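Local coordinates for protein manganese-containing pseudocatalase (Thermus thermophilus, PDB 2V8T) that probably breaks down hydrogen peroxide to water and oxygen as a catalase, using two manganese ions bound in each subunit, at residues A[281-284]-A[290-293]; A[164-169]-A[217-222]. One frame throughout, in Å; residues are numbered along the deposited sequence. Where two conformers were deposited one is given.

Interaction 1. Residues A[281-284]-A[290-293]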
ATOM      1  N   PHE A 281     -23.451  16.854  -7.523  1.00  7.76           N
ATOM      2  CA  PHE A 281     -24.287  16.013  -8.366  1.00  8.28           C
ATOM      3  C   PHE A 281     -24.927  14.864  -7.548  1.00  7.95           C
ATOM      4  O   PHE A 281     -25.094  13.761  -8.038  1.00  8.58           O
ATOM      5  CB  PHE A 281     -23.559  15.492  -9.601  1.00  8.99           C
ATOM      6  CG  PHE A 281     -22.642  16.514 -10.210  1.00  8.49           C
ATOM      7  CD1 PHE A 281     -23.161  17.669 -10.753  1.00  9.20           C
ATOM      8  CD2 PHE A 281     -21.252  16.395 -10.156  1.00 10.23           C
ATOM      9  CE1 PHE A 281     -22.341  18.682 -11.241  1.00  9.96           C
ATOM     10  CE2 PHE A 281     -20.437  17.408 -10.634  1.00 10.81           C
ATOM     11  CZ  PHE A 281     -20.989  18.550 -11.184  1.00 10.27           C
ATOM     12  N   ALA A 282     -25.301  15.204  -6.300  1.00  8.02           N
ATOM     13  CA  ALA A 282     -25.635  14.155  -5.314  1.00  7.73           C
ATOM     14  C   ALA A 282     -26.991  14.506  -4.692  1.00  7.51           C
ATOM     15  O   ALA A 282     -27.102  15.552  -4.045  1.00  8.49           O
ATOM     16  CB  ALA A 282     -24.517  14.080  -4.283  1.00  8.97           C
ATOM     17  N   PRO A 283     -28.026  13.704  -4.892  1.00  7.49           N
ATOM     18  CA  PRO A 283     -28.028  12.399  -5.589  1.00  7.61           C
ATOM     19  C   PRO A 283     -28.069  12.522  -7.112  1.00  7.40           C
ATOM     20  O   PRO A 283     -27.870  11.518  -7.809  1.00  7.70           O
ATOM     21  CB  PRO A 283     -29.323  11.752  -5.059  1.00  8.30           C
ATOM     22  CG  PRO A 283     -30.248  12.922  -4.803  1.00  8.65           C
ATOM     23  CD  PRO A 283     -29.355  14.019  -4.316  1.00  8.21           C
ATOM     24  N   GLU A 284     -28.320  13.736  -7.608  1.00  7.73           N
ATOM     25  CA  GLU A 284     -28.263  14.076  -9.023  1.00  7.85           C
ATOM     26  C   GLU A 284     -28.026  15.571  -9.078  1.00  8.19           C
ATOM     27  O   GLU A 284     -28.289  16.284  -8.094  1.00  9.14           O
ATOM     28  CB  GLU A 284     -29.567  13.642  -9.727  1.00  8.65           C
ATOM     29  CG  GLU A 284     -29.579  13.799 -11.267  1.00  9.06           C
ATOM     30  CD  GLU A 284     -28.394  13.113 -11.906  1.00  8.41           C
ATOM     31  OE1 GLU A 284     -28.539  11.917 -12.324  1.00  9.20           O
ATOM     32  OE2 GLU A 284     -27.296  13.763 -11.963  1.00  8.92           O
ATOM     33  N   LEU A 290     -35.844  12.548 -11.079  1.00 10.64           N
ATOM     34  CA  LEU A 290     -35.709  11.237 -10.431  1.00  9.99           C
ATOM     35  C   LEU A 290     -36.711  11.106  -9.289  1.00  9.98           C
ATOM     36  O   LEU A 290     -37.280  10.020  -9.079  1.00 10.23           O
ATOM     37  CB  LEU A 290     -34.286  10.995  -9.891  1.00 10.36           C
ATOM     38  CG  LEU A 290     -33.188  11.015 -10.963  1.00 11.50           C
ATOM     39  CD1 LEU A 290     -31.886  10.459 -10.348  1.00 13.18           C
ATOM     40  CD2 LEU A 290     -33.567  10.266 -12.251  1.00 12.20           C
ATOM     41  N   TYR A 291     -36.966  12.184  -8.563  1.00  9.96           N
ATOM     42  CA  TYR A 291     -37.982  12.145  -7.498  1.00 10.32           C
ATOM     43  C   TYR A 291     -39.354  11.805  -8.095  1.00 10.29           C
ATOM     44  O   TYR A 291     -40.141  11.092  -7.474  1.00 11.57           O
ATOM     45  CB  TYR A 291     -38.037  13.435  -6.724  1.00 10.44           C
ATOM     46  CG  TYR A 291     -36.790  13.816  -5.954  1.00  9.75           C
ATOM     47  CD1 TYR A 291     -35.798  12.903  -5.616  1.00 10.02           C
ATOM     48  CD2 TYR A 291     -36.616  15.130  -5.561  1.00 10.72           C
ATOM     49  CE1 TYR A 291     -34.685  13.278  -4.904  1.00 10.15           C
ATOM     50  CE2 TYR A 291     -35.503  15.529  -4.820  1.00 10.77           C
ATOM     51  CZ  TYR A 291     -34.530  14.587  -4.488  1.00  9.96           C
ATOM     52  OH  TYR A 291     -33.412  14.951  -3.785  1.00 11.23           O
ATOM     53  N   GLU A 292     -39.647  12.353  -9.276  1.00 10.93           N
ATOM     54  CA  GLU A 292     -40.907  12.033  -9.946  1.00 11.60           C
ATOM     55  C   GLU A 292     -40.984  10.593 -10.361  1.00 11.22           C
ATOM     56  O   GLU A 292     -42.028   9.946 -10.268  1.00 12.43           O
ATOM     57  CB  GLU A 292     -41.132  13.015 -11.089  0.50 12.84           C
ATOM     58  CG  GLU A 292     -42.400  12.831 -11.842  0.50 14.23           C
ATOM     59  CD  GLU A 292     -43.667  13.042 -11.050  0.50 18.14           C
ATOM     60  OE1 GLU A 292     -43.668  13.606  -9.941  0.50 20.57           O
ATOM     61  OE2 GLU A 292     -44.722  12.642 -11.604  0.50 24.63           O
ATOM     62  N   ILE A 293     -39.880  10.033 -10.875  1.00 10.75           N
ATOM     63  CA  ILE A 293     -39.821   8.611 -11.230  1.00 10.68           C
ATOM     64  C   ILE A 293     -40.164   7.784  -9.990  1.00 11.51           C
ATOM     65  O   ILE A 293     -40.947   6.823 -10.060  1.00 11.58           O
ATOM     66  CB  ILE A 293     -38.462   8.225 -11.845  1.00 11.40           C
ATOM     67  CG1 ILE A 293     -38.336   8.852 -13.223  1.00 12.93           C
ATOM     68  CG2 ILE A 293     -38.236   6.739 -11.863  1.00 12.70           C
ATOM     69  CD1 ILE A 293     -36.947   8.710 -13.829  1.00 14.63           C
TER
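Glu284 and Leu290, both buried, form one half of this contact; in the other, Pro283, buried as well, meets Tyr291, which is partly exposed. In the first half, one methyl of the leucine, CD1, leads: it meets the methylene root of the glutamate, with Leu290 CD1 4.0 Å from Glu284 CB. The same methyl comes within 4.2 Å of Glu284 OE1, because the acid chain, after leaving with CG anti to the backbone N (chi1 -173°), bends at its second torsion and brings the carboxylate round. The side chains cross at about a right angle, and CD1 is the branch that touches. Taken together the segments bury just 136 Å², without a hydrogen bond between them. The loop, with a cis peptide bond before Pro283, lies against the first turn of helix 288-299, the C-terminal helix. At its start Phe281 and Ala282 fit a G1 beta bulge. Glu284 OE2 accepts hydrogen bonds from Lys212 N of the third subunit and Asn143 ND2 of the second. On the side of the partly exposed Tyr291, Pro283 meets the phenol obliquely, its CG 3.9 Å from Tyr291 OH. Pro283 CG lies farther from the ring carbon Tyr291 CE1, at 4.5 Å, so the proline touches the hydroxyl end more than the ring. That hydroxyl is hydrogen-bonded to Asp92 O, while Ala55 of the second subunit packs against the tyrosine.

Interaction 2. Residues A[164-169]-A[217-222]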
ATOM      1  N   ARG A 164      -8.847  11.928  21.699  1.00  6.75           N
ATOM      2  CA  ARG A 164      -8.047  12.967  21.033  1.00  6.94           C
ATOM      3  C   ARG A 164      -8.850  13.699  19.962  1.00  6.93           C
ATOM      4  O   ARG A 164      -8.785  14.919  19.866  1.00  7.67           O
ATOM      5  CB  ARG A 164      -6.777  12.342  20.454  1.00  7.10           C
ATOM      6  CG  ARG A 164      -5.817  11.909  21.558  1.00  7.41           C
ATOM      7  CD  ARG A 164      -4.707  11.000  21.024  1.00  7.43           C
ATOM      8  NE  ARG A 164      -3.787  10.673  22.109  1.00  7.94           N
ATOM      9  CZ  ARG A 164      -2.732   9.876  21.965  1.00  7.42           C
ATOM     10  NH1 ARG A 164      -2.548   9.182  20.868  1.00  8.92           N
ATOM     11  NH2 ARG A 164      -1.918   9.732  22.997  1.00  9.26           N
ATOM     12  N   VAL A 165      -9.664  12.969  19.171  1.00  6.87           N
ATOM     13  CA  VAL A 165     -10.487  13.641  18.179  1.00  7.14           C
ATOM     14  C   VAL A 165     -11.515  14.524  18.881  1.00  7.23           C
ATOM     15  O   VAL A 165     -11.816  15.642  18.427  1.00  7.88           O
ATOM     16  CB  VAL A 165     -11.138  12.625  17.233  1.00  7.67           C
ATOM     17  CG1 VAL A 165     -12.167  13.289  16.315  1.00  8.23           C
ATOM     18  CG2 VAL A 165     -10.061  11.947  16.373  1.00  8.38           C
ATOM     19  N   TYR A 166     -12.104  14.068  19.998  1.00  7.36           N
ATOM     20  CA  TYR A 166     -13.016  14.889  20.773  1.00  7.58           C
ATOM     21  C   TYR A 166     -12.399  16.225  21.118  1.00  7.86           C
ATOM     22  O   TYR A 166     -13.031  17.285  21.088  1.00  9.03           O
ATOM     23  CB  TYR A 166     -13.421  14.131  22.054  1.00  8.17           C
ATOM     24  CG  TYR A 166     -14.377  14.894  22.918  1.00  8.33           C
ATOM     25  CD1 TYR A 166     -13.912  15.755  23.877  1.00 10.25           C
ATOM     26  CD2 TYR A 166     -15.763  14.708  22.826  1.00  8.75           C
ATOM     27  CE1 TYR A 166     -14.786  16.457  24.689  1.00 11.22           C
ATOM     28  CE2 TYR A 166     -16.643  15.385  23.628  1.00  9.40           C
ATOM     29  CZ  TYR A 166     -16.136  16.281  24.561  1.00 10.62           C
ATOM     30  OH  TYR A 166     -16.973  16.997  25.413  1.00 13.05           O
ATOM     31  N   GLU A 167     -11.109  16.194  21.504  1.00  7.59           N
ATOM     32  CA  GLU A 167     -10.379  17.383  21.885  1.00  7.95           C
ATOM     33  C   GLU A 167     -10.022  18.309  20.721  1.00  8.25           C
ATOM     34  O   GLU A 167      -9.553  19.434  20.956  1.00  8.75           O
ATOM     35  CB  GLU A 167      -9.122  16.988  22.652  1.00  8.35           C
ATOM     36  CG  GLU A 167      -9.448  16.368  24.016  1.00  8.26           C
ATOM     37  CD  GLU A 167      -8.191  16.042  24.741  1.00  8.68           C
ATOM     38  OE1 GLU A 167      -7.408  15.240  24.086  1.00  9.66           O
ATOM     39  OE2 GLU A 167      -7.906  16.471  25.850  1.00 10.32           O
ATOM     40  N   MET A 168     -10.238  17.843  19.474  1.00  8.41           N
ATOM     41  CA  MET A 168     -10.009  18.628  18.278  1.00  8.99           C
ATOM     42  C   MET A 168     -11.286  19.289  17.750  1.00  9.73           C
ATOM     43  O   MET A 168     -11.172  20.236  16.975  1.00 12.11           O
ATOM     44  CB  MET A 168      -9.392  17.717  17.170  0.50  9.64           C
ATOM     45  CG  MET A 168      -8.043  17.141  17.537  0.50  9.00           C
ATOM     46  SD  MET A 168      -7.499  15.753  16.449  0.50  9.44           S
ATOM     47  CE  MET A 168      -7.342  16.610  14.824  0.50 10.44           C
ATOM     48  N   THR A 169     -12.443  18.715  18.038  1.00 11.13           N
ATOM     49  CA  THR A 169     -13.680  19.039  17.331  1.00 12.71           C
ATOM     50  C   THR A 169     -14.677  19.544  18.368  1.00 13.34           C
ATOM     51  O   THR A 169     -15.057  18.800  19.239  1.00 18.82           O
ATOM     52  CB  THR A 169     -14.263  17.804  16.527  1.00 14.17           C
ATOM     53  OG1 THR A 169     -14.480  16.707  17.403  1.00 17.78           O
ATOM     54  CG2 THR A 169     -13.295  17.413  15.357  1.00 16.08           C
ATOM     55  N   LYS A 217     -15.332  12.904  32.803  1.00 12.00           N
ATOM     56  CA  LYS A 217     -14.763  14.203  32.464  1.00 12.58           C
ATOM     57  C   LYS A 217     -15.162  14.684  31.076  1.00 11.95           C
ATOM     58  O   LYS A 217     -14.832  15.820  30.694  1.00 14.25           O
ATOM     59  CB  LYS A 217     -13.237  14.139  32.542  1.00 15.03           C
ATOM     60  CG  LYS A 217     -12.735  13.785  33.908  1.00 19.39           C
ATOM     61  CD  LYS A 217     -13.272  14.655  35.036  1.00 25.15           C
ATOM     62  CE  LYS A 217     -12.958  14.073  36.441  0.50 23.14           C
ATOM     63  NZ  LYS A 217     -13.613  14.867  37.535  0.50 25.22           N
ATOM     64  N   ILE A 218     -15.876  13.854  30.324  1.00 10.72           N
ATOM     65  CA  ILE A 218     -16.318  14.205  28.996  1.00 10.08           C
ATOM     66  C   ILE A 218     -17.856  14.399  29.131  1.00  9.86           C
ATOM     67  O   ILE A 218     -18.566  13.432  29.369  1.00 10.00           O
ATOM     68  CB  ILE A 218     -16.017  13.063  28.013  1.00  9.99           C
ATOM     69  CG1 ILE A 218     -14.509  12.714  28.011  1.00 11.48           C
ATOM     70  CG2 ILE A 218     -16.554  13.441  26.625  1.00 11.22           C
ATOM     71  CD1 ILE A 218     -13.589  13.890  27.665  1.00 13.93           C
ATOM     72  N   PRO A 219     -18.358  15.632  29.020  1.00 10.74           N
ATOM     73  CA  PRO A 219     -19.766  15.872  29.403  1.00 10.77           C
ATOM     74  C   PRO A 219     -20.791  14.970  28.695  1.00 10.00           C
ATOM     75  O   PRO A 219     -21.730  14.484  29.328  1.00 10.09           O
ATOM     76  CB  PRO A 219     -19.958  17.351  29.089  1.00 13.68           C
ATOM     77  CG  PRO A 219     -18.648  17.944  29.134  1.00 16.17           C
ATOM     78  CD  PRO A 219     -17.628  16.906  28.812  1.00 11.84           C
ATOM     79  N   GLU A 220     -20.609  14.722  27.398  1.00  9.67           N
ATOM     80  CA  GLU A 220     -21.583  13.894  26.701  1.00  9.57           C
ATOM     81  C   GLU A 220     -21.526  12.457  27.184  1.00  9.84           C
ATOM     82  O   GLU A 220     -22.565  11.773  27.305  1.00 10.66           O
ATOM     83  CB  GLU A 220     -21.352  13.997  25.196  1.00 10.52           C
ATOM     84  CG  GLU A 220     -21.646  15.365  24.601  1.00 11.28           C
ATOM     85  CD  GLU A 220     -20.593  16.407  24.798  1.00 11.88           C
ATOM     86  OE1 GLU A 220     -19.460  16.092  25.285  1.00 12.61           O
ATOM     87  OE2 GLU A 220     -20.898  17.596  24.511  1.00 14.54           O
ATOM     88  N   ALA A 221     -20.303  11.947  27.461  1.00  8.90           N
ATOM     89  CA  ALA A 221     -20.185  10.616  27.996  1.00  8.53           C
ATOM     90  C   ALA A 221     -20.812  10.516  29.389  1.00  8.78           C
ATOM     91  O   ALA A 221     -21.476   9.535  29.701  1.00  9.50           O
ATOM     92  CB  ALA A 221     -18.722  10.168  28.074  1.00  9.03           C
ATOM     93  N   LYS A 222     -20.605  11.555  30.214  1.00  9.20           N
ATOM     94  CA  LYS A 222     -21.195  11.575  31.543  1.00  9.11           C
ATOM     95  C   LYS A 222     -22.731  11.441  31.427  1.00  9.26           C
ATOM     96  O   LYS A 222     -23.358  10.721  32.199  1.00 10.10           O
ATOM     97  CB  LYS A 222     -20.760  12.829  32.278  0.80 11.13           C
ATOM     98  CG  LYS A 222     -21.084  12.791  33.749  0.80 14.49           C
ATOM     99  CD  LYS A 222     -22.348  13.372  34.109  0.80 22.16           C
ATOM    100  CE  LYS A 222     -22.452  13.523  35.678  0.80 22.84           C
ATOM    101  NZ  LYS A 222     -23.752  14.199  35.816  0.80 23.97           N
TER
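Tyr166 reaches from the C-terminal part of helix 144-166 to Ile218, Pro219 and Glu220, where helix 219-226 begins. Helix 144-166 also carries the manganese ligand Glu155 and belongs to the ferritin-like helical bundle, so this contact joins a bundle helix to a short helix beside it. Coming along the first segment, Arg164 points to other chains, making a salt bridge with Glu280 of the fourth subunit. Val165 follows, and its carbonyl O accepts Met168 N at 2.9 Å. Then comes Tyr166, which carries nearly all of the contact from this side. Its CG stands anti to the backbone N (chi1 -179°), which carries the ring out toward 217-222. Ile218, in the N-cap position, lays its CG2 methyl over one face as a CH-pi contact, 3.8 Å from the centroid of the Tyr166 ring and 25° off the ring normal. The methyl is displaced toward the rim, where it approaches Tyr166 CZ to 3.5 Å. Pro219 comes up beside the hydroxyl with its CD. Tyr166 OH donates a short hydrogen bond of 2.6 Å to Glu220 OE1, which lies at the ring edge, in plane, and accepts the bond through its syn lone pair. The carboxylate is turned 60° from the ring, and its other oxygen, OE2, forms a salt bridge with Arg175 of helix 172-200. A phenylalanine here would probably leave Glu220 OE1 without its phenol donor and the carboxylate less firmly placed. Beyond the tyrosine, Pro99 of the fourth subunit packs on Glu167. At the segment's end, Thr169 N makes two weak hydrogen bonds, 3.2 Å to Val165 O and 3.4 Å to Tyr166 O.

The two contacts share no helix or strand. Their centres are about 37 Å apart and their nearest atoms about 23 Å. Interaction 2, joining a helix of the metal-bearing bundle to one beside it, has its centre about 15 Å from the centre of the chain; for interaction 1, local in sequence and in the C-terminal tail, that distance is about 28 Å. Both border other subunits. Interaction 1 is mostly buried; interaction 2 pairs buried Tyr166 and Ile218 with partly exposed Glu220 and exposed Pro219. Chemistry follows place: 281-284 and 290-293 meet through weak van der Waals touches, with polar ends bonded elsewhere, while 164-169 and 217-222 share a short hydrogen bond and a ring-face contact.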